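Local coordinates for Alr3699 protein (Nostoc sp., PDB 4XSO) that is of unspecified function but belongs to the GT-B class of glycosyltransferases, two-domain proteins built from paired parallel-sheet domains, at residues M7-A21 against T93-A107. Residues are numbered along the deposited sequence; the frame is centred on the assembly and turned at random.
Sequences MKILFLDQSGKPGGA and TAHEYDLIYANTQKA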
ATOM      1  N   MET A   7       7.343  22.518 -11.240  1.00 55.00           N
ATOM      2  CA  MET A   7       6.818  21.621 -10.178  1.00 55.43           C
ATOM      3  C   MET A   7       5.315  21.401 -10.403  1.00 51.04           C
ATOM      4  O   MET A   7       4.508  22.321 -10.186  1.00 49.34           O
ATOM      5  CB  MET A   7       7.036  22.216  -8.778  1.00 54.33           C
ATOM      6  CG  MET A   7       6.397  21.400  -7.658  1.00 60.15           C
ATOM      7  SD  MET A   7       6.843  21.839  -5.947  1.00 55.07           S
ATOM      8  CE  MET A   7       8.480  22.583  -6.117  1.00 67.69           C
ATOM      9  N   LYS A   8       4.958  20.185 -10.810  1.00 43.57           N
ATOM     10  CA  LYS A   8       3.559  19.715 -10.804  1.00 41.02           C
ATOM     11  C   LYS A   8       3.218  19.032  -9.498  1.00 37.77           C
ATOM     12  O   LYS A   8       3.987  18.149  -9.011  1.00 32.86           O
ATOM     13  CB  LYS A   8       3.293  18.754 -11.952  1.00 41.51           C
ATOM     14  CG  LYS A   8       3.579  19.367 -13.318  1.00 47.78           C
ATOM     15  CD  LYS A   8       3.393  18.346 -14.453  1.00 51.00           C
ATOM     16  CE  LYS A   8       1.927  18.205 -14.865  1.00 53.15           C
ATOM     17  NZ  LYS A   8       1.576  16.905 -15.531  1.00 59.41           N
ATOM     18  N   ILE A   9       2.079  19.429  -8.919  1.00 33.03           N
ATOM     19  CA  ILE A   9       1.656  18.867  -7.647  1.00 31.52           C
ATOM     20  C   ILE A   9       0.461  17.982  -7.772  1.00 29.87           C
ATOM     21  O   ILE A   9      -0.535  18.394  -8.401  1.00 30.96           O
ATOM     22  CB  ILE A   9       1.342  19.962  -6.606  1.00 30.13           C
ATOM     23  CG1 ILE A   9       2.501  20.920  -6.464  1.00 33.36           C
ATOM     24  CG2 ILE A   9       0.908  19.332  -5.256  1.00 30.16           C
ATOM     25  CD1 ILE A   9       2.311  21.947  -5.325  1.00 34.84           C
ATOM     26  N   LEU A  10       0.545  16.792  -7.154  1.00 24.59           N
ATOM     27  CA  LEU A  10      -0.563  15.984  -6.984  1.00 26.77           C
ATOM     28  C   LEU A  10      -1.024  16.115  -5.508  1.00 28.52           C
ATOM     29  O   LEU A  10      -0.367  15.619  -4.588  1.00 30.09           O
ATOM     30  CB  LEU A  10      -0.268  14.496  -7.450  1.00 29.61           C
ATOM     31  CG  LEU A  10      -1.393  13.523  -7.004  1.00 28.22           C
ATOM     32  CD1 LEU A  10      -2.670  13.784  -7.758  1.00 29.49           C
ATOM     33  CD2 LEU A  10      -1.044  12.040  -7.149  1.00 28.75           C
ATOM     34  N   PHE A  11      -2.145  16.774  -5.318  1.00 25.96           N
ATOM     35  CA  PHE A  11      -2.765  17.012  -4.014  1.00 28.35           C
ATOM     36  C   PHE A  11      -3.675  15.844  -3.853  1.00 34.41           C
ATOM     37  O   PHE A  11      -4.316  15.430  -4.840  1.00 30.42           O
ATOM     38  CB  PHE A  11      -3.598  18.306  -3.954  1.00 27.98           C
ATOM     39  CG  PHE A  11      -2.802  19.586  -4.059  1.00 26.35           C
ATOM     40  CD1 PHE A  11      -2.190  20.146  -2.932  1.00 28.53           C
ATOM     41  CD2 PHE A  11      -2.681  20.251  -5.282  1.00 26.82           C
ATOM     42  CE1 PHE A  11      -1.469  21.310  -3.016  1.00 28.14           C
ATOM     43  CE2 PHE A  11      -2.063  21.500  -5.322  1.00 26.66           C
ATOM     44  CZ  PHE A  11      -1.411  22.004  -4.228  1.00 28.69           C
ATOM     45  N   LEU A  12      -3.729  15.326  -2.629  1.00 31.35           N
ATOM     46  CA  LEU A  12      -4.605  14.243  -2.294  1.00 32.86           C
ATOM     47  C   LEU A  12      -5.431  14.540  -1.077  1.00 33.02           C
ATOM     48  O   LEU A  12      -4.957  15.072  -0.057  1.00 33.28           O
ATOM     49  CB  LEU A  12      -3.778  12.966  -1.997  1.00 31.96           C
ATOM     50  CG  LEU A  12      -3.035  12.311  -3.120  1.00 33.78           C
ATOM     51  CD1 LEU A  12      -2.202  11.133  -2.558  1.00 37.47           C
ATOM     52  CD2 LEU A  12      -4.054  11.827  -4.152  1.00 35.64           C
ATOM     53  N   ASP A  13      -6.701  14.175  -1.136  1.00 31.62           N
ATOM     54  CA  ASP A  13      -7.577  14.493  -0.026  1.00 31.61           C
ATOM     55  C   ASP A  13      -8.705  13.454   0.065  1.00 37.20           C
ATOM     56  O   ASP A  13      -9.349  13.145  -0.916  1.00 32.71           O
ATOM     57  CB  ASP A  13      -8.090  15.926  -0.156  1.00 33.68           C
ATOM     58  CG  ASP A  13      -8.858  16.407   1.082  1.00 35.78           C
ATOM     59  OD1 ASP A  13      -9.876  15.758   1.466  1.00 44.10           O
ATOM     60  OD2 ASP A  13      -8.510  17.492   1.640  1.00 39.84           O
ATOM     61  N   GLN A  14      -8.950  12.913   1.262  1.00 36.51           N
ATOM     62  CA  GLN A  14      -9.807  11.722   1.346  1.00 38.01           C
ATOM     63  C   GLN A  14     -11.288  12.046   1.157  1.00 34.24           C
ATOM     64  O   GLN A  14     -12.071  11.173   0.797  1.00 43.19           O
ATOM     65  CB  GLN A  14      -9.638  10.988   2.690  1.00 34.92           C
ATOM     66  CG  GLN A  14     -10.370  11.674   3.830  1.00 36.81           C
ATOM     67  CD  GLN A  14      -9.771  11.281   5.206  1.00 45.14           C
ATOM     68  OE1 GLN A  14      -8.568  11.186   5.384  1.00 35.99           O
ATOM     69  NE2 GLN A  14     -10.632  11.057   6.166  1.00 47.09           N
ATOM     70  N   SER A  15     -11.675  13.288   1.371  1.00 36.64           N
ATOM     71  CA  SER A  15     -13.090  13.639   1.397  1.00 41.32           C
ATOM     72  C   SER A  15     -13.702  14.264   0.126  1.00 42.37           C
ATOM     73  O   SER A  15     -13.104  15.130  -0.516  1.00 40.24           O
ATOM     74  CB  SER A  15     -13.358  14.583   2.567  1.00 45.23           C
ATOM     75  OG  SER A  15     -14.745  14.677   2.803  1.00 49.23           O
ATOM     76  N   GLY A  16     -14.932  13.829  -0.162  1.00 41.52           N
ATOM     77  CA  GLY A  16     -15.865  14.489  -1.082  1.00 47.94           C
ATOM     78  C   GLY A  16     -16.616  15.711  -0.534  1.00 45.03           C
ATOM     79  O   GLY A  16     -17.318  16.378  -1.290  1.00 47.36           O
ATOM     80  N   LYS A  17     -16.423  16.039   0.745  1.00 47.18           N
ATOM     81  CA  LYS A  17     -17.175  17.110   1.417  1.00 50.35           C
ATOM     82  C   LYS A  17     -16.304  18.291   1.809  1.00 47.08           C
ATOM     83  O   LYS A  17     -15.165  18.116   2.291  1.00 49.11           O
ATOM     84  CB  LYS A  17     -17.827  16.556   2.684  1.00 59.53           C
ATOM     85  CG  LYS A  17     -18.993  15.612   2.409  1.00 61.32           C
ATOM     86  CD  LYS A  17     -19.630  15.118   3.705  1.00 60.79           C
ATOM     87  CE  LYS A  17     -18.833  13.970   4.288  1.00 63.81           C
ATOM     88  NZ  LYS A  17     -18.887  12.771   3.394  1.00 61.53           N
ATOM     89  N   PRO A  18     -16.817  19.507   1.616  1.00 47.82           N
ATOM     90  CA  PRO A  18     -15.945  20.636   1.908  1.00 46.83           C
ATOM     91  C   PRO A  18     -15.777  20.975   3.416  1.00 48.55           C
ATOM     92  O   PRO A  18     -16.245  22.016   3.862  1.00 50.34           O
ATOM     93  CB  PRO A  18     -16.616  21.785   1.145  1.00 47.95           C
ATOM     94  CG  PRO A  18     -18.092  21.379   1.101  1.00 46.06           C
ATOM     95  CD  PRO A  18     -18.029  19.917   0.855  1.00 45.99           C
ATOM     96  N   GLY A  19     -15.067  20.150   4.178  1.00 54.21           N
ATOM     97  CA  GLY A  19     -14.684  20.517   5.561  1.00 46.69           C
ATOM     98  C   GLY A  19     -13.612  21.599   5.617  1.00 54.20           C
ATOM     99  O   GLY A  19     -13.196  22.156   4.588  1.00 50.63           O
ATOM    100  N   GLY A  20     -13.112  21.890   6.808  1.00 51.10           N
ATOM    101  CA  GLY A  20     -12.131  22.968   6.935  1.00 47.74           C
ATOM    102  C   GLY A  20     -10.870  22.751   6.092  1.00 44.12           C
ATOM    103  O   GLY A  20     -10.417  23.662   5.391  1.00 46.96           O
ATOM    104  N   ALA A  21     -10.357  21.533   6.121  1.00 38.05           N
ATOM    105  CA  ALA A  21      -9.169  21.173   5.403  1.00 38.26           C
ATOM    106  C   ALA A  21      -9.357  21.308   3.849  1.00 37.19           C
ATOM    107  O   ALA A  21      -8.477  21.749   3.156  1.00 36.21           O
ATOM    108  CB  ALA A  21      -8.770  19.760   5.781  1.00 39.46           C
ATOM    109  N   THR A  93      -0.824   7.837 -11.405  1.00 37.07           N
ATOM    110  CA  THR A  93      -0.982   9.289 -11.560  1.00 34.85           C
ATOM    111  C   THR A  93       0.286  10.111 -11.148  1.00 36.80           C
ATOM    112  O   THR A  93       0.808  10.998 -11.910  1.00 35.80           O
ATOM    113  CB  THR A  93      -2.226   9.718 -10.834  1.00 33.65           C
ATOM    114  OG1 THR A  93      -3.330   9.073 -11.473  1.00 38.22           O
ATOM    115  CG2 THR A  93      -2.453  11.194 -10.939  1.00 33.32           C
ATOM    116  N   ALA A  94       0.842   9.683 -10.030  1.00 33.06           N
ATOM    117  CA  ALA A  94       1.991  10.302  -9.415  1.00 36.76           C
ATOM    118  C   ALA A  94       3.248  10.375 -10.269  1.00 40.48           C
ATOM    119  O   ALA A  94       4.062  11.318 -10.120  1.00 37.78           O
ATOM    120  CB  ALA A  94       2.272   9.606  -8.054  1.00 41.05           C
ATOM    121  N   HIS A  95       3.416   9.393 -11.164  1.00 42.43           N
ATOM    122  CA  HIS A  95       4.511   9.384 -12.132  1.00 45.36           C
ATOM    123  C   HIS A  95       4.519  10.686 -12.934  1.00 43.06           C
ATOM    124  O   HIS A  95       5.582  11.253 -13.156  1.00 41.16           O
ATOM    125  CB  HIS A  95       4.453   8.114 -13.057  1.00 51.14           C
ATOM    126  CG  HIS A  95       5.335   8.204 -14.262  1.00 62.28           C
ATOM    127  ND1 HIS A  95       6.687   7.937 -14.218  1.00 70.31           N
ATOM    128  CD2 HIS A  95       5.067   8.568 -15.539  1.00 64.41           C
ATOM    129  CE1 HIS A  95       7.213   8.128 -15.418  1.00 72.85           C
ATOM    130  NE2 HIS A  95       6.250   8.508 -16.240  1.00 70.12           N
ATOM    131  N   GLU A  96       3.339  11.214 -13.259  1.00 39.83           N
ATOM    132  CA  GLU A  96       3.212  12.459 -14.035  1.00 40.52           C
ATOM    133  C   GLU A  96       3.383  13.746 -13.233  1.00 41.49           C
ATOM    134  O   GLU A  96       3.333  14.856 -13.798  1.00 35.85           O
ATOM    135  CB  GLU A  96       1.829  12.489 -14.674  1.00 50.51           C
ATOM    136  CG  GLU A  96       1.486  11.224 -15.460  1.00 60.50           C
ATOM    137  CD  GLU A  96       2.428  11.004 -16.649  1.00 72.63           C
ATOM    138  OE1 GLU A  96       2.946  12.009 -17.200  1.00 84.97           O
ATOM    139  OE2 GLU A  96       2.655   9.836 -17.049  1.00 79.84           O
ATOM    140  N   TYR A  97       3.567  13.616 -11.916  1.00 36.84           N
ATOM    141  CA  TYR A  97       3.681  14.791 -11.055  1.00 33.26           C
ATOM    142  C   TYR A  97       5.045  14.774 -10.359  1.00 36.34           C
ATOM    143  O   TYR A  97       5.768  13.764 -10.418  1.00 36.09           O
ATOM    144  CB  TYR A  97       2.487  14.830 -10.092  1.00 33.66           C
ATOM    145  CG  TYR A  97       1.215  15.145 -10.833  1.00 33.87           C
ATOM    146  CD1 TYR A  97       0.521  14.137 -11.482  1.00 33.22           C
ATOM    147  CD2 TYR A  97       0.754  16.455 -10.936  1.00 33.41           C
ATOM    148  CE1 TYR A  97      -0.572  14.410 -12.258  1.00 37.19           C
ATOM    149  CE2 TYR A  97      -0.349  16.748 -11.703  1.00 31.21           C
ATOM    150  CZ  TYR A  97      -0.986  15.725 -12.372  1.00 34.27           C
ATOM    151  OH  TYR A  97      -2.086  15.974 -13.061  1.00 31.17           O
ATOM    152  N   ASP A  98       5.444  15.891  -9.772  1.00 32.56           N
ATOM    153  CA  ASP A  98       6.754  15.986  -9.172  1.00 34.34           C
ATOM    154  C   ASP A  98       6.732  15.921  -7.635  1.00 35.55           C
ATOM    155  O   ASP A  98       7.775  15.885  -7.020  1.00 33.62           O
ATOM    156  CB  ASP A  98       7.371  17.288  -9.537  1.00 35.46           C
ATOM    157  CG  ASP A  98       7.460  17.477 -11.016  1.00 42.79           C
ATOM    158  OD1 ASP A  98       8.155  16.715 -11.713  1.00 43.55           O
ATOM    159  OD2 ASP A  98       6.788  18.389 -11.493  1.00 43.12           O
ATOM    160  N   LEU A  99       5.557  16.050  -7.043  1.00 34.45           N
ATOM    161  CA  LEU A  99       5.399  16.103  -5.640  1.00 32.18           C
ATOM    162  C   LEU A  99       3.960  15.674  -5.271  1.00 33.71           C
ATOM    163  O   LEU A  99       2.998  15.993  -5.980  1.00 30.08           O
ATOM    164  CB  LEU A  99       5.633  17.560  -5.199  1.00 39.32           C
ATOM    165  CG  LEU A  99       5.570  17.719  -3.646  1.00 40.61           C
ATOM    166  CD1 LEU A  99       6.695  18.565  -3.125  1.00 48.24           C
ATOM    167  CD2 LEU A  99       4.258  18.295  -3.145  1.00 42.81           C
ATOM    168  N   ILE A 100       3.830  14.982  -4.147  1.00 31.45           N
ATOM    169  CA  ILE A 100       2.562  14.519  -3.658  1.00 28.15           C
ATOM    170  C   ILE A 100       2.300  15.284  -2.378  1.00 32.49           C
ATOM    171  O   ILE A 100       3.169  15.306  -1.473  1.00 28.62           O
ATOM    172  CB  ILE A 100       2.578  13.000  -3.333  1.00 27.89           C
ATOM    173  CG1 ILE A 100       2.897  12.170  -4.568  1.00 33.31           C
ATOM    174  CG2 ILE A 100       1.275  12.530  -2.785  1.00 28.07           C
ATOM    175  CD1 ILE A 100       3.237  10.734  -4.127  1.00 34.51           C
ATOM    176  N   TYR A 101       1.102  15.913  -2.303  1.00 32.06           N
ATOM    177  CA  TYR A 101       0.776  16.789  -1.168  1.00 32.92           C
ATOM    178  C   TYR A 101      -0.508  16.259  -0.552  1.00 33.03           C
ATOM    179  O   TYR A 101      -1.604  16.436  -1.098  1.00 31.85           O
ATOM    180  CB  TYR A 101       0.668  18.231  -1.687  1.00 32.01           C
ATOM    181  CG  TYR A 101       0.569  19.343  -0.715  1.00 30.86           C
ATOM    182  CD1 TYR A 101      -0.537  19.512   0.087  1.00 32.44           C
ATOM    183  CD2 TYR A 101       1.529  20.358  -0.729  1.00 36.00           C
ATOM    184  CE1 TYR A 101      -0.677  20.632   0.901  1.00 33.63           C
ATOM    185  CE2 TYR A 101       1.419  21.482   0.095  1.00 33.27           C
ATOM    186  CZ  TYR A 101       0.328  21.619   0.905  1.00 32.43           C
ATOM    187  OH  TYR A 101       0.218  22.733   1.709  1.00 30.08           O
ATOM    188  N   ALA A 102      -0.328  15.505   0.521  1.00 29.61           N
ATOM    189  CA  ALA A 102      -1.441  14.835   1.241  1.00 31.03           C
ATOM    190  C   ALA A 102      -2.013  15.763   2.291  1.00 29.76           C
ATOM    191  O   ALA A 102      -1.288  16.262   3.171  1.00 28.68           O
ATOM    192  CB  ALA A 102      -0.945  13.558   1.881  1.00 30.29           C
ATOM    193  N   ASN A 103      -3.334  15.941   2.204  1.00 30.51           N
ATOM    194  CA  ASN A 103      -4.056  16.923   2.965  1.00 31.08           C
ATOM    195  C   ASN A 103      -4.950  16.359   4.097  1.00 30.61           C
ATOM    196  O   ASN A 103      -5.573  17.111   4.824  1.00 31.23           O
ATOM    197  CB  ASN A 103      -4.847  17.801   2.002  1.00 30.96           C
ATOM    198  CG  ASN A 103      -5.151  19.179   2.592  1.00 31.21           C
ATOM    199  OD1 ASN A 103      -4.256  19.893   2.941  1.00 31.13           O
ATOM    200  ND2 ASN A 103      -6.431  19.553   2.656  1.00 34.68           N
ATOM    201  N   THR A 104      -4.984  15.042   4.236  1.00 33.59           N
ATOM    202  CA  THR A 104      -5.812  14.376   5.233  1.00 30.72           C
ATOM    203  C   THR A 104      -5.133  13.076   5.545  1.00 29.99           C
ATOM    204  O   THR A 104      -4.132  12.694   4.890  1.00 26.86           O
ATOM    205  CB  THR A 104      -7.265  14.064   4.753  1.00 32.63           C
ATOM    206  OG1 THR A 104      -7.242  13.003   3.778  1.00 33.52           O
ATOM    207  CG2 THR A 104      -7.950  15.287   4.214  1.00 34.48           C
ATOM    208  N   GLN A 105      -5.601  12.402   6.618  1.00 33.24           N
ATOM    209  CA  GLN A 105      -4.927  11.173   7.083  1.00 32.82           C
ATOM    210  C   GLN A 105      -4.877   9.998   6.153  1.00 32.63           C
ATOM    211  O   GLN A 105      -3.836   9.365   5.980  1.00 32.28           O
ATOM    212  CB  GLN A 105      -5.547  10.648   8.384  1.00 41.42           C
ATOM    213  CG  GLN A 105      -5.022  11.296   9.617  1.00 45.61           C
ATOM    214  CD  GLN A 105      -5.606  10.681  10.894  1.00 52.35           C
ATOM    215  OE1 GLN A 105      -6.311  11.362  11.660  1.00 58.34           O
ATOM    216  NE2 GLN A 105      -5.334   9.392  11.116  1.00 45.39           N
ATOM    217  N   LYS A 106      -6.010   9.614   5.625  1.00 35.65           N
ATOM    218  CA  LYS A 106      -6.004   8.568   4.623  1.00 38.56           C
ATOM    219  C   LYS A 106      -5.226   8.943   3.363  1.00 36.20           C
ATOM    220  O   LYS A 106      -4.697   8.059   2.641  1.00 34.00           O
ATOM    221  CB  LYS A 106      -7.428   8.263   4.201  1.00 43.31           C
ATOM    222  CG  LYS A 106      -8.411   7.951   5.362  1.00 51.77           C
ATOM    223  CD  LYS A 106      -9.522   7.039   4.844  1.00 49.37           C
ATOM    224  CE  LYS A 106     -10.888   7.361   5.399  1.00 57.66           C
ATOM    225  NZ  LYS A 106     -11.083   6.744   6.729  1.00 61.52           N
ATOM    226  N   ALA A 107      -5.156  10.228   3.052  1.00 35.65           N
ATOM    227  CA  ALA A 107      -4.393  10.630   1.831  1.00 34.23           C
ATOM    228  C   ALA A 107      -2.933  10.442   2.148  1.00 30.51           C
ATOM    229  O   ALA A 107      -2.108  10.094   1.270  1.00 32.26           O
ATOM    230  CB  ALA A 107      -4.686  12.066   1.415  1.00 34.52           C
TER
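Gln14 and Thr104 hold each other by a reciprocal pair of hydrogen bonds just beyond the ends of two parallel strands. The hydroxyl OG1 of Thr104, the N-cap of the helix that follows, accepts from Gln14 N at 3.0 Å and itself donates to Gln14 OE1 at 2.8 Å. Gln14 OE1 also accepts from Lys106 N (3.0 Å), an amide in the first turn of the helix; this donor and Thr104 OG1 approach from opposite faces of the Gln14 amide plane. With CG placed between the backbone N and the carbonyl carbon (chi1 77°), the Gln14 chain runs out over Thr104 to get there.

Nearby, the NH2 group of Asn103 is shared within its own amide plane: ND2 meets Asp13 OD2 almost straight at 3.1 Å and also bonds Ala21 O, whose carbonyl plane it approaches from above, while Asn103 OD1 is hydrogen-bonded to His127, so both ends of the amide are held. Asp13 OD1 closes an Asx turn onto Ser15 N.

Between the strands, Leu10 N and Leu12 N donate to Leu99 O and Tyr101 O, and Tyr101 N and Asn103 N to Leu10 O and Leu12 O. Phe11 and Tyr101 project on the same face, where the Phe11 edge leans on the Tyr101 ring in a T-shaped pair (centroids 4.9 Å apart, planes at 62°). On the other face, Leu12 CB packs against Ala107 CB at 3.6 Å, while Leu10 meets Thr93 and Tyr97. At the beginning of the strands, Asp98 OD2 accepts from Lys8 N through its anti lone pair (2.7 Å), and a bend at chi3 (82°) brings Lys8 NZ over the Tyr97 ring face in a cation-pi contact (4.5 Å to the centroid) and into a hydrogen bond with Glu96 O.

Strands 9-13 and 99-102 are adjacent in the parallel, Rossmann-like sheet, flanked by strands 36-40 and 122-126; helix 20-29 packs on the Phe11 and Tyr101 face, whereas helices 85-95 and 105-118 lie on the Leu10 and Leu12 side.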